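Local coordinates for plasmin and fibronectin-binding protein A (Streptococcus pneumoniae, PDB 4MR0) that acts as a fibronectin-dependent adhesin and invasin on the pneumococcal surface, binding human fibronectin, plasmin, plasminogen and serum albumin, at residues 463-468 and 491-496; 258-263 and 282-287. All blocks are in the same frame, centred on the assembly; numbering follows the deposited sequence.

Both contacts join neighbouring parallel strands in the right-handed parallel beta-helix that forms this part of the adhesin. Interaction 2 comes first along the chain and pairs strand 260-265 with strand 278-289. It closes well before interaction 1 opens, where strand 462-473 meets strand 490-500. The two centres are about 32 Å apart, and the nearest atoms are about 22 Å apart, so the contacts do not touch. They lie on opposite sides of the chain's centre. A ladder of parallel strands, 329-337, 364-372, 387-396 and 431-440, runs from one to the other. The same coil-on-coil pairing therefore recurs along the solenoid, and it builds an elongated body.

Interaction 1 of 2, residues 463-468 and 491-496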
loop_
_atom_site.group_PDB
_atom_site.type_symbol
_atom_site.label_atom_id
_atom_site.label_comp_id
_atom_site.label_asym_id
_atom_site.label_seq_id
_atom_site.Cartn_x
_atom_site.Cartn_y
_atom_site.Cartn_z
ATOM N N ASP A 463 19.800 -0.241 7.078
ATOM C CA ASP A 463 19.759 1.000 6.312
ATOM C C ASP A 463 18.355 1.581 6.389
ATOM O O ASP A 463 17.650 1.689 5.390
ATOM C CB ASP A 463 20.166 0.732 4.862
ATOM C CG ASP A 463 21.602 0.253 4.748
ATOM O OD1 ASP A 463 22.521 1.052 5.031
ATOM O OD2 ASP A 463 21.814 -0.924 4.388
ATOM N N ILE A 464 17.968 1.947 7.605
ATOM C CA ILE A 464 16.653 2.500 7.884
ATOM C C ILE A 464 16.840 3.956 8.294
ATOM O O ILE A 464 17.638 4.248 9.184
ATOM C CB ILE A 464 15.980 1.756 9.062
ATOM C CG1 ILE A 464 15.907 0.251 8.770
ATOM C CG2 ILE A 464 14.603 2.342 9.319
ATOM C CD1 ILE A 464 15.170 -0.106 7.481
ATOM N N THR A 465 16.098 4.858 7.658
ATOM C CA THR A 465 16.191 6.283 7.966
ATOM C C THR A 465 14.816 6.882 8.233
ATOM O O THR A 465 13.913 6.787 7.395
ATOM C CB THR A 465 16.843 7.071 6.800
ATOM O OG1 THR A 465 18.188 6.618 6.607
ATOM C CG2 THR A 465 16.854 8.571 7.094
ATOM N N VAL A 466 14.664 7.494 9.404
ATOM C CA VAL A 466 13.414 8.140 9.789
ATOM C C VAL A 466 13.793 9.578 10.132
ATOM O O VAL A 466 14.313 9.855 11.224
ATOM C CB VAL A 466 12.782 7.463 11.022
ATOM C CG1 VAL A 466 11.462 8.137 11.354
ATOM C CG2 VAL A 466 12.567 5.967 10.751
ATOM N N THR A 467 13.525 10.491 9.202
ATOM C CA THR A 467 13.909 11.887 9.396
ATOM C C THR A 467 12.860 12.940 9.081
ATOM O O THR A 467 12.034 12.770 8.187
ATOM C CB THR A 467 15.131 12.230 8.527
ATOM O OG1 THR A 467 14.819 11.939 7.154
ATOM C CG2 THR A 467 16.344 11.422 8.950
ATOM N N LYS A 468 12.938 14.047 9.816
ATOM C CA LYS A 468 12.060 15.191 9.625
ATOM C C LYS A 468 10.568 14.921 9.519
ATOM O O LYS A 468 9.850 15.653 8.846
ATOM C CB LYS A 468 12.529 15.992 8.405
ATOM C CG LYS A 468 13.884 16.669 8.627
ATOM C CD LYS A 468 14.285 17.581 7.475
ATOM C CE LYS A 468 15.563 18.354 7.830
ATOM N NZ LYS A 468 16.058 19.226 6.720
ATOM N N ASN A 491 23.051 0.615 10.390
ATOM C CA ASN A 491 22.728 1.883 9.755
ATOM C C ASN A 491 21.317 2.400 9.994
ATOM O O ASN A 491 20.531 2.561 9.060
ATOM C CB ASN A 491 23.012 1.793 8.253
ATOM C CG ASN A 491 24.498 1.680 7.954
ATOM O OD1 ASN A 491 25.292 2.507 8.409
ATOM N ND2 ASN A 491 24.881 0.662 7.192
ATOM N N LEU A 492 21.000 2.650 11.259
ATOM C CA LEU A 492 19.704 3.196 11.633
ATOM C C LEU A 492 19.900 4.679 11.932
ATOM O O LEU A 492 20.784 5.046 12.708
ATOM C CB LEU A 492 19.155 2.505 12.886
ATOM C CG LEU A 492 17.915 3.163 13.512
ATOM C CD1 LEU A 492 16.733 3.041 12.572
ATOM C CD2 LEU A 492 17.592 2.501 14.855
ATOM N N VAL A 493 19.082 5.520 11.309
ATOM C CA VAL A 493 19.141 6.966 11.526
ATOM C C VAL A 493 17.748 7.485 11.870
ATOM O O VAL A 493 16.807 7.331 11.086
ATOM C CB VAL A 493 19.642 7.724 10.267
ATOM C CG1 VAL A 493 19.515 9.239 10.480
ATOM C CG2 VAL A 493 21.091 7.352 9.973
ATOM N N VAL A 494 17.617 8.082 13.050
ATOM C CA VAL A 494 16.344 8.648 13.493
ATOM C C VAL A 494 16.695 10.068 13.910
ATOM O O VAL A 494 17.224 10.284 15.006
ATOM C CB VAL A 494 15.775 7.869 14.700
ATOM C CG1 VAL A 494 14.366 8.355 15.016
ATOM C CG2 VAL A 494 15.777 6.377 14.395
ATOM N N SER A 495 16.415 11.038 13.044
ATOM C CA SER A 495 16.794 12.412 13.355
ATOM C C SER A 495 15.846 13.506 12.909
ATOM O O SER A 495 15.100 13.357 11.947
ATOM C CB SER A 495 18.172 12.700 12.759
ATOM O OG SER A 495 19.118 11.740 13.178
ATOM N N GLU A 496 15.902 14.620 13.632
ATOM C CA GLU A 496 15.094 15.797 13.354
ATOM C C GLU A 496 13.595 15.575 13.202
ATOM O O GLU A 496 12.916 16.297 12.467
ATOM C CB GLU A 496 15.657 16.517 12.129
ATOM C CG GLU A 496 17.077 17.018 12.368
ATOM C CD GLU A 496 17.663 17.747 11.178
ATOM O OE1 GLU A 496 18.023 17.084 10.179
ATOM O OE2 GLU A 496 17.759 18.989 11.243
HETATM O O HOH W 1 20.130 4.736 7.527
#
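Ile-464 and Leu-492 meet on the buried face of two parallel strands. Leu-492 CD1 lies 3.8 Å from Ile-464 CB. The leucine CG is anti to the backbone N (chi1 170°), and CD1 reaches toward the isoleucine. Val-466 and Val-494 continue this face in register. Leu-485, Ile-506 and Ile-508, on other strands of the coils, pack against the residues of strand 490-500. Five backbone hydrogen bonds run between the strands. Val-466 N to Val-493 O is the shortest, at 2.7 Å, and is almost straight. Val-466 O accepts from two donors, Ser-495 N and Asn-497 ND2.

The other face is looser and more polar. Thr-465 lies beside Val-493, with its OG1 4.1 Å from Val-493 CB. That hydroxyl is hydrogen-bonded to a water 2.9 Å from OG1. The same water donates to Asn-491 O, so it links the two strands. Thr-467 CG2 lies 4.1 Å from Val-493 CG1. The hydroxyl of Ser-495 is bonded to Leu-518 N of the next coil.

Both ends carry polar pairs. The carboxylate of Asp-463 and the amide of Asn-491 lie side by side, their planes 19° apart. Lys-468 and Glu-496 run alongside each other, both extended beyond CG. Lys-468 CE comes within 3.6 Å of Glu-496 OE1, but NZ stays 4.5 Å from it, too far for a salt bridge. Backbone bonds and aliphatic packing thus hold the two coils together, while the exposed charges probably add only a modest electrostatic attraction.

Interaction 2 of 2, residues 258-263 and 282-287; sequences NVTFKD and NSRFLG
Two successive coils of the parallel beta-helix meet here, and residues 258-263 lie in the first PbH1 repeat. Strands 260-263 and 284-287 run parallel, with Phe-261 beside Phe-285 on the inner face. The two rings point the same way, with planes 7° apart and centroids 4.5 Å apart. They are slid past each other, so the overlap is slight. Phe-285 CE2 sits over one face of the Phe-261 ring, toward its rim, and Val-259 CG1 covers the opposite face. In both residues CG is anti to the carbonyl carbon (chi1 -59° and -64°), and the matching torsions turn both rings the same way. Phe-336 stacks on Phe-285 and continues the row, while Ile-270 touches both rings.

Arg-284 works on the other face. Its chain bends at chi2 and chi3 and brings the guanidinium toward residues 258-260. NE donates to Thr-260 OG1 at 2.8 Å, within the guanidinium plane. NH2 reaches Asn-258 OD1 at 3.0 Å, but from above the amide carbonyl plane. NH1 bonds to Asn-282 O, 3.0 Å away. Three nitrogens thus hold the group, and a water bonded to Asn-258 O joins NH2 weakly. Next to it, Thr-260 CG2 touches Leu-286 CD1 at 3.9 Å.

Backbone bonds fix the register. Phe-261 N to Arg-284 O is 2.7 Å, and Leu-286 N to Phe-261 O matches it. The amides of Asn-258 and Asn-282 lie side by side without bonding to each other. Phenylalanines in register from coil to coil, lining the interior, are typical of a parallel beta-helix of the pectate lyase-like kind.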
loop_
_atom_site.group_PDB
_atom_site.type_symbol
_atom_site.label_atom_id
_atom_site.label_comp_id
_atom_site.label_asym_id
_atom_site.label_seq_id
_atom_site.Cartn_x
_atom_site.Cartn_y
_atom_site.Cartn_z
ATOM N N ASN A 258 -5.296 10.222 -12.439
ATOM C CA ASN A 258 -6.571 10.908 -12.296
ATOM C C ASN A 258 -7.758 9.967 -12.437
ATOM O O ASN A 258 -8.683 10.209 -13.219
ATOM C CB ASN A 258 -6.674 12.052 -13.307
ATOM C CG ASN A 258 -7.840 12.982 -13.011
ATOM O OD1 ASN A 258 -8.205 13.186 -11.857
ATOM N ND2 ASN A 258 -8.417 13.561 -14.057
ATOM N N VAL A 259 -7.726 8.887 -11.667
ATOM C CA VAL A 259 -8.807 7.917 -11.685
ATOM C C VAL A 259 -9.405 7.802 -10.288
ATOM O O VAL A 259 -8.682 7.817 -9.295
ATOM C CB VAL A 259 -8.319 6.512 -12.098
ATOM C CG1 VAL A 259 -9.506 5.550 -12.107
ATOM C CG2 VAL A 259 -7.640 6.560 -13.464
ATOM N N THR A 260 -10.727 7.697 -10.217
ATOM C CA THR A 260 -11.400 7.541 -8.936
ATOM C C THR A 260 -11.801 6.069 -8.828
ATOM O O THR A 260 -12.619 5.596 -9.608
ATOM C CB THR A 260 -12.665 8.431 -8.858
ATOM O OG1 THR A 260 -12.279 9.806 -8.939
ATOM C CG2 THR A 260 -13.407 8.203 -7.545
ATOM N N PHE A 261 -11.213 5.352 -7.876
ATOM C CA PHE A 261 -11.515 3.936 -7.668
ATOM C C PHE A 261 -12.499 3.791 -6.519
ATOM O O PHE A 261 -12.222 4.232 -5.404
ATOM C CB PHE A 261 -10.247 3.160 -7.320
ATOM C CG PHE A 261 -9.184 3.237 -8.369
ATOM C CD1 PHE A 261 -8.336 4.340 -8.442
ATOM C CD2 PHE A 261 -9.004 2.183 -9.260
ATOM C CE1 PHE A 261 -7.323 4.393 -9.391
ATOM C CE2 PHE A 261 -7.997 2.222 -10.216
ATOM C CZ PHE A 261 -7.147 3.332 -10.277
ATOM N N LYS A 262 -13.633 3.146 -6.775
ATOM C CA LYS A 262 -14.645 2.998 -5.741
ATOM C C LYS A 262 -15.060 1.591 -5.346
ATOM O O LYS A 262 -15.199 0.697 -6.184
ATOM C CB LYS A 262 -15.929 3.724 -6.151
ATOM C CG LYS A 262 -15.809 5.210 -6.403
ATOM C CD LYS A 262 -17.188 5.774 -6.732
ATOM C CE LYS A 262 -17.141 7.272 -7.001
ATOM N NZ LYS A 262 -18.510 7.810 -7.253
ATOM N N ASP A 263 -15.281 1.432 -4.048
ATOM C CA ASP A 263 -15.799 0.208 -3.456
ATOM C C ASP A 263 -15.254 -1.150 -3.863
ATOM O O ASP A 263 -15.939 -1.948 -4.506
ATOM C CB ASP A 263 -17.319 0.212 -3.634
ATOM C CG ASP A 263 -17.938 1.526 -3.202
ATOM O OD1 ASP A 263 -17.675 1.943 -2.055
ATOM O OD2 ASP A 263 -18.675 2.145 -4.003
ATOM N N ASN A 282 -2.211 11.154 -8.951
ATOM C CA ASN A 282 -3.399 11.997 -8.795
ATOM C C ASN A 282 -4.738 11.257 -8.828
ATOM O O ASN A 282 -5.710 11.724 -9.431
ATOM C CB ASN A 282 -3.359 13.079 -9.883
ATOM C CG ASN A 282 -4.345 14.206 -9.630
ATOM O OD1 ASN A 282 -4.542 14.630 -8.492
ATOM N ND2 ASN A 282 -4.959 14.706 -10.697
ATOM N N SER A 283 -4.792 10.118 -8.149
ATOM C CA SER A 283 -5.995 9.305 -8.115
ATOM C C SER A 283 -6.593 9.257 -6.720
ATOM O O SER A 283 -5.971 9.693 -5.747
ATOM C CB SER A 283 -5.679 7.883 -8.586
ATOM O OG SER A 283 -5.266 7.890 -9.940
ATOM N N ARG A 284 -7.801 8.707 -6.640
ATOM C CA ARG A 284 -8.531 8.588 -5.390
ATOM C C ARG A 284 -9.018 7.156 -5.205
ATOM O O ARG A 284 -9.635 6.578 -6.103
ATOM C CB ARG A 284 -9.732 9.540 -5.402
ATOM C CG ARG A 284 -9.342 11.016 -5.491
ATOM C CD ARG A 284 -10.376 11.805 -6.287
ATOM N NE ARG A 284 -10.360 11.447 -7.706
ATOM C CZ ARG A 284 -9.380 11.762 -8.553
ATOM N NH1 ARG A 284 -8.322 12.450 -8.134
ATOM N NH2 ARG A 284 -9.458 11.386 -9.823
ATOM N N PHE A 285 -8.732 6.592 -4.040
ATOM C CA PHE A 285 -9.137 5.232 -3.719
ATOM C C PHE A 285 -10.156 5.338 -2.600
ATOM O O PHE A 285 -9.809 5.486 -1.428
ATOM C CB PHE A 285 -7.913 4.411 -3.310
ATOM C CG PHE A 285 -6.912 4.255 -4.417
ATOM C CD1 PHE A 285 -6.068 5.311 -4.765
ATOM C CD2 PHE A 285 -6.880 3.095 -5.176
ATOM C CE1 PHE A 285 -5.203 5.206 -5.854
ATOM C CE2 PHE A 285 -6.019 2.977 -6.267
ATOM C CZ PHE A 285 -5.185 4.036 -6.611
ATOM N N LEU A 286 -11.423 5.257 -2.991
ATOM C CA LEU A 286 -12.526 5.412 -2.063
ATOM C C LEU A 286 -13.330 4.171 -1.697
ATOM O O LEU A 286 -14.105 3.655 -2.508
ATOM C CB LEU A 286 -13.483 6.471 -2.617
ATOM C CG LEU A 286 -12.836 7.757 -3.147
ATOM C CD1 LEU A 286 -13.916 8.670 -3.710
ATOM C CD2 LEU A 286 -12.062 8.455 -2.025
ATOM N N GLY A 287 -13.144 3.707 -0.465
ATOM C CA GLY A 287 -13.907 2.578 0.034
ATOM C C GLY A 287 -13.515 1.155 -0.291
ATOM O O GLY A 287 -13.183 0.801 -1.430
HETATM O O HOH W 2 -11.052 10.921 -12.326
HETATM O O HOH W 3 -11.366 1.790 -3.177
#